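Local coordinates for protein 1d10 (Caenorhabditis elegans, PDB 1T9F), which is of unknown function but folds as a beta-trefoil of MIR repeats, probably a secretory-pathway protein like its SDF2 relatives, at residues Val7-Val12 and Ile55-Asn60; Thr92-Lys97 and Gln148-Pro153. One frame throughout, in Å; residues are numbered along the deposited sequence.

Interaction 1 of 2, residues Val7-Val12 and Ile55-Asn60; sequences VTCYSV and IFPALN
Tyr10 and Ser11, in the turn ahead of strand 12-17, are each hydrogen-bonded through the backbone to Ile55 of strand 53-57. Ile55 gives its N-H to Ser11 O at 3.1 Å, and its own O receives Tyr10 N at 2.7 Å. The second bond is more bent, 131° at the hydrogen, and Tyr10 CA adds a C-H...O contact to the same oxygen. Thr8 to Ser11 form a type II turn, with Tyr10 at its third position. Within it Thr8 O accepts both Ser11 N and Ser11 OG, the hydroxyl lying in the carbonyl plane at 2.5 Å. With OG between the backbone N and the carbonyl carbon (chi1 57°), the hydroxyl faces back into the turn.

The aromatic contact is T-shaped. The Tyr10 edge, led by CE1, stands over the centre of the Phe56 face, with the planes at 80° and the centroids 5.0 Å apart. Farther along the tyrosine, OH lies 3.6 Å from Pro57 CD, and Cys9 SG packs against the same CD from 3.9 Å.

Cys9 is in disulfide linkage with Cys63, and Phe56 makes a second edge-to-face pair with Phe85. The contact joins the loop entering strand 12-17 to the neighbouring strand 53-57 of the closed barrel, where Ile55 also packs on Leu13 of strand 12-17 and on Leu77 of strand 74-79.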
loop_
_atom_site.group_PDB
_atom_site.type_symbol
_atom_site.label_atom_id
_atom_site.label_comp_id
_atom_site.label_asym_id
_atom_site.label_seq_id
_atom_site.Cartn_x
_atom_site.Cartn_y
_atom_site.Cartn_z
ATOM N N VAL A 7 -15.063 -2.043 3.161
ATOM C CA VAL A 7 -14.143 -0.916 3.175
ATOM C C VAL A 7 -14.740 0.133 2.251
ATOM O O VAL A 7 -15.186 -0.191 1.150
ATOM C CB VAL A 7 -12.761 -1.340 2.648
ATOM C CG1 VAL A 7 -11.809 -0.170 2.694
ATOM C CG2 VAL A 7 -12.229 -2.502 3.476
ATOM N N THR A 8 -14.741 1.386 2.692
ATOM C CA THR A 8 -15.341 2.459 1.909
ATOM C C THR A 8 -14.375 3.496 1.351
ATOM O O THR A 8 -13.271 3.692 1.862
ATOM C CB THR A 8 -16.412 3.186 2.740
ATOM O OG1 THR A 8 -15.788 3.850 3.844
ATOM C CG2 THR A 8 -17.434 2.185 3.275
ATOM N N CYS A 9 -14.817 4.175 0.303
ATOM C CA CYS A 9 -14.002 5.183 -0.348
ATOM C C CYS A 9 -13.749 6.369 0.582
ATOM O O CYS A 9 -14.658 6.845 1.250
ATOM C CB CYS A 9 -14.694 5.633 -1.628
ATOM S SG CYS A 9 -13.535 6.054 -2.958
ATOM N N TYR A 10 -12.500 6.822 0.614
ATOM C CA TYR A 10 -12.044 7.922 1.463
ATOM C C TYR A 10 -11.932 7.548 2.936
ATOM O O TYR A 10 -11.711 8.410 3.788
ATOM C CB TYR A 10 -12.935 9.160 1.300
ATOM C CG TYR A 10 -12.790 9.794 -0.060
ATOM C CD1 TYR A 10 -11.539 10.186 -0.534
ATOM C CD2 TYR A 10 -13.893 9.965 -0.889
ATOM C CE1 TYR A 10 -11.392 10.729 -1.806
ATOM C CE2 TYR A 10 -13.759 10.504 -2.157
ATOM C CZ TYR A 10 -12.510 10.885 -2.612
ATOM O OH TYR A 10 -12.387 11.417 -3.871
ATOM N N SER A 11 -12.094 6.268 3.247
ATOM C CA SER A 11 -11.947 5.844 4.631
ATOM C C SER A 11 -10.443 5.907 4.914
ATOM O O SER A 11 -9.634 5.875 3.986
ATOM C CB SER A 11 -12.475 4.417 4.814
ATOM O OG SER A 11 -11.820 3.516 3.942
ATOM N N VAL A 12 -10.071 6.027 6.184
ATOM C CA VAL A 12 -8.663 6.088 6.569
ATOM C C VAL A 12 -8.391 4.877 7.435
ATOM O O VAL A 12 -9.108 4.638 8.406
ATOM C CB VAL A 12 -8.343 7.345 7.401
ATOM C CG1 VAL A 12 -6.899 7.307 7.857
ATOM C CG2 VAL A 12 -8.588 8.589 6.581
ATOM N N ILE A 55 -7.984 5.735 1.399
ATOM C CA ILE A 55 -8.397 5.127 0.148
ATOM C C ILE A 55 -9.025 6.158 -0.778
ATOM O O ILE A 55 -9.971 6.851 -0.399
ATOM C CB ILE A 55 -9.407 3.994 0.399
ATOM C CG1 ILE A 55 -8.759 2.929 1.288
ATOM C CG2 ILE A 55 -9.849 3.386 -0.927
ATOM C CD1 ILE A 55 -9.699 1.871 1.729
ATOM N N PHE A 56 -8.471 6.257 -1.987
ATOM C CA PHE A 56 -8.951 7.175 -3.018
ATOM C C PHE A 56 -9.434 6.384 -4.230
ATOM O O PHE A 56 -8.985 5.261 -4.461
ATOM C CB PHE A 56 -7.822 8.098 -3.491
ATOM C CG PHE A 56 -7.746 9.404 -2.754
ATOM C CD1 PHE A 56 -7.447 9.443 -1.401
ATOM C CD2 PHE A 56 -7.971 10.602 -3.424
ATOM C CE1 PHE A 56 -7.366 10.657 -0.720
ATOM C CE2 PHE A 56 -7.894 11.829 -2.750
ATOM C CZ PHE A 56 -7.590 11.851 -1.398
ATOM N N PRO A 57 -10.356 6.958 -5.022
ATOM C CA PRO A 57 -10.823 6.221 -6.203
ATOM C C PRO A 57 -9.648 6.186 -7.175
ATOM O O PRO A 57 -8.685 6.938 -7.000
ATOM C CB PRO A 57 -11.985 7.076 -6.707
ATOM C CG PRO A 57 -11.571 8.470 -6.311
ATOM C CD PRO A 57 -11.030 8.267 -4.910
ATOM N N ALA A 58 -9.711 5.313 -8.177
ATOM C CA ALA A 58 -8.633 5.198 -9.158
ATOM C C ALA A 58 -8.378 6.544 -9.836
ATOM O O ALA A 58 -9.247 7.417 -9.825
ATOM C CB ALA A 58 -8.989 4.141 -10.196
ATOM N N LEU A 59 -7.195 6.708 -10.423
ATOM C CA LEU A 59 -6.839 7.968 -11.082
ATOM C C LEU A 59 -7.921 8.511 -12.004
ATOM O O LEU A 59 -8.249 9.699 -11.953
ATOM C CB LEU A 59 -5.542 7.828 -11.884
ATOM C CG LEU A 59 -5.144 9.108 -12.639
ATOM C CD1 LEU A 59 -4.793 10.200 -11.641
ATOM C CD2 LEU A 59 -3.960 8.835 -13.552
ATOM N N ASN A 60 -8.481 7.656 -12.849
ATOM C CA ASN A 60 -9.510 8.124 -13.775
ATOM C C ASN A 60 -10.931 7.738 -13.373
ATOM O O ASN A 60 -11.805 7.552 -14.222
ATOM C CB ASN A 60 -9.197 7.625 -15.188
ATOM C CG ASN A 60 -7.881 8.180 -15.716
ATOM O OD1 ASN A 60 -7.681 9.399 -15.759
ATOM N ND2 ASN A 60 -6.977 7.291 -16.115
#

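Interaction 2 of 2, residues Thr92-Lys97 and Gln148-Pro153; sequences TAPLSK and QQFGRP
Leu95 meets Phe150 through its CD1 methyl, which lies 3.4 Å from Phe150 CD1 in an oblique approach to the ring. This is a surface contact of the beta-trefoil between the connection from strand 85-89 to strand 100-105 and strand 148-149 with the chain that follows it. Leu95 CG follows its methyl, 3.7 Å from Phe150 CE1. Pro94 takes another part of the same ring: its CG sits in the ring plane at the edge, 3.9 Å from Phe150 CZ, and the two side chains cross at about a right angle. Replacing Phe150 with an alanine would probably leave Leu95 CD1 and Pro94 CG without their shared apolar partner and open a gap between the two segments.

Beside this apolar patch, Leu95 CD1 comes within 3.6 Å of Gln149 O. Gln148 turns its CG toward Ser96 by setting it beside its own backbone N and anti to the carbonyl carbon (chi1 -71°).

No hydrogen bond spans the two segments; Glu159 of strand 158-163 connects them instead. Its carboxylate accepts Leu95 N through OE2 and Ser96 OG through OE1, while its backbone is hydrogen-bonded to Gln148. The backbone of Phe150 is hydrogen-bonded to Gly156 and Gln157, later in the chain. At the Ser96 end, OG, already bonded to Glu159, lies 3.7 Å from the CG methylene of Gln148.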
loop_
_atom_site.group_PDB
_atom_site.type_symbol
_atom_site.label_atom_id
_atom_site.label_comp_id
_atom_site.label_asym_id
_atom_site.label_seq_id
_atom_site.Cartn_x
_atom_site.Cartn_y
_atom_site.Cartn_z
ATOM N N THR A 92 14.405 -0.573 -9.544
ATOM C CA THR A 92 14.736 -1.735 -8.732
ATOM C C THR A 92 14.594 -1.419 -7.243
ATOM O O THR A 92 14.918 -0.313 -6.804
ATOM C CB THR A 92 16.173 -2.210 -9.029
ATOM O OG1 THR A 92 16.357 -3.537 -8.521
ATOM C CG2 THR A 92 17.185 -1.279 -8.379
ATOM N N ALA A 93 14.098 -2.388 -6.476
ATOM C CA ALA A 93 13.916 -2.218 -5.035
ATOM C C ALA A 93 15.239 -1.797 -4.401
ATOM O O ALA A 93 16.310 -2.066 -4.950
ATOM C CB ALA A 93 13.424 -3.523 -4.407
ATOM N N PRO A 94 15.184 -1.130 -3.235
ATOM C CA PRO A 94 16.393 -0.673 -2.539
ATOM C C PRO A 94 17.328 -1.762 -2.005
ATOM O O PRO A 94 18.541 -1.648 -2.145
ATOM C CB PRO A 94 15.834 0.208 -1.427
ATOM C CG PRO A 94 14.520 -0.432 -1.125
ATOM C CD PRO A 94 13.975 -0.709 -2.508
ATOM N N LEU A 95 16.776 -2.805 -1.393
ATOM C CA LEU A 95 17.607 -3.877 -0.845
ATOM C C LEU A 95 17.436 -5.192 -1.590
ATOM O O LEU A 95 18.278 -6.084 -1.489
ATOM C CB LEU A 95 17.293 -4.099 0.639
ATOM C CG LEU A 95 17.463 -2.910 1.590
ATOM C CD1 LEU A 95 17.046 -3.325 2.991
ATOM C CD2 LEU A 95 18.907 -2.430 1.578
ATOM N N SER A 96 16.342 -5.319 -2.331
ATOM C CA SER A 96 16.090 -6.535 -3.095
ATOM C C SER A 96 16.156 -6.237 -4.585
ATOM O O SER A 96 15.163 -5.860 -5.207
ATOM C CB SER A 96 14.728 -7.120 -2.729
ATOM O OG SER A 96 14.721 -7.550 -1.381
ATOM N N LYS A 97 17.348 -6.413 -5.147
ATOM C CA LYS A 97 17.605 -6.159 -6.559
ATOM C C LYS A 97 16.642 -6.855 -7.520
ATOM O O LYS A 97 16.312 -6.312 -8.578
ATOM C CB LYS A 97 19.038 -6.578 -6.896
ATOM C CG LYS A 97 20.116 -5.779 -6.179
ATOM C CD LYS A 97 20.225 -4.363 -6.728
ATOM C CE LYS A 97 21.475 -3.660 -6.204
ATOM N NZ LYS A 97 21.739 -2.360 -6.898
ATOM N N GLN A 148 13.181 -8.550 3.758
ATOM C CA GLN A 148 14.381 -7.858 4.193
ATOM C C GLN A 148 14.000 -6.746 5.155
ATOM O O GLN A 148 12.867 -6.265 5.143
ATOM C CB GLN A 148 15.114 -7.259 2.991
ATOM C CG GLN A 148 15.766 -8.291 2.096
ATOM C CD GLN A 148 16.787 -9.118 2.849
ATOM O OE1 GLN A 148 17.752 -8.584 3.397
ATOM N NE2 GLN A 148 16.574 -10.427 2.889
ATOM N N GLN A 149 14.951 -6.346 5.989
ATOM C CA GLN A 149 14.735 -5.276 6.954
ATOM C C GLN A 149 15.811 -4.215 6.760
ATOM O O GLN A 149 16.934 -4.527 6.354
ATOM C CB GLN A 149 14.806 -5.818 8.380
ATOM C CG GLN A 149 13.624 -6.669 8.798
ATOM C CD GLN A 149 13.698 -7.072 10.264
ATOM O OE1 GLN A 149 14.076 -6.271 11.120
ATOM N NE2 GLN A 149 13.323 -8.313 10.560
ATOM N N PHE A 150 15.469 -2.966 7.049
ATOM C CA PHE A 150 16.416 -1.872 6.912
ATOM C C PHE A 150 17.221 -1.682 8.184
ATOM O O PHE A 150 16.863 -2.197 9.248
ATOM C CB PHE A 150 15.693 -0.561 6.629
ATOM C CG PHE A 150 15.071 -0.486 5.274
ATOM C CD1 PHE A 150 15.862 -0.346 4.141
ATOM C CD2 PHE A 150 13.689 -0.540 5.128
ATOM C CE1 PHE A 150 15.291 -0.259 2.879
ATOM C CE2 PHE A 150 13.103 -0.454 3.865
ATOM C CZ PHE A 150 13.909 -0.313 2.738
ATOM N N GLY A 151 18.309 -0.929 8.051
ATOM C CA GLY A 151 19.154 -0.605 9.182
ATOM C C GLY A 151 18.854 0.858 9.438
ATOM O O GLY A 151 17.845 1.367 8.944
ATOM N N ARG A 152 19.709 1.545 10.189
ATOM C CA ARG A 152 19.492 2.963 10.475
ATOM C C ARG A 152 19.386 3.726 9.155
ATOM O O ARG A 152 19.916 3.285 8.137
ATOM C CB ARG A 152 20.657 3.522 11.293
ATOM C CG ARG A 152 21.899 3.848 10.472
ATOM C CD ARG A 152 22.391 2.637 9.691
ATOM N NE ARG A 152 22.701 1.506 10.563
ATOM C CZ ARG A 152 23.572 1.556 11.568
ATOM N NH1 ARG A 152 24.221 2.683 11.832
ATOM N NH2 ARG A 152 23.802 0.476 12.304
ATOM N N PRO A 153 18.711 4.885 9.151
ATOM C CA PRO A 153 18.031 5.565 10.257
ATOM C C PRO A 153 16.615 5.050 10.514
ATOM O O PRO A 153 15.845 5.681 11.238
ATOM C CB PRO A 153 18.020 7.014 9.797
ATOM C CG PRO A 153 17.762 6.855 8.327
ATOM C CD PRO A 153 18.709 5.737 7.946
#

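In the fold
Interactions 1 and 2 lie on opposite sides of the chain's centre. Their own centres are 29 Å apart and their nearest atoms about 21 Å, so neither touches the other. They follow in series along the chain, residues 7-60 closing the first before residues 92-153 span the second. Interaction 1 is buried, where the turn before strand 12-17 meets strand 53-57 of the six-stranded barrel; interaction 2 is at the surface, beside the other antiparallel sheet, which includes strand 158-163. The first lies within one MIR sequence range, whereas the second brings together segments from two. With no active site or ligand defined for this protein, both are structural packing within the beta-trefoil.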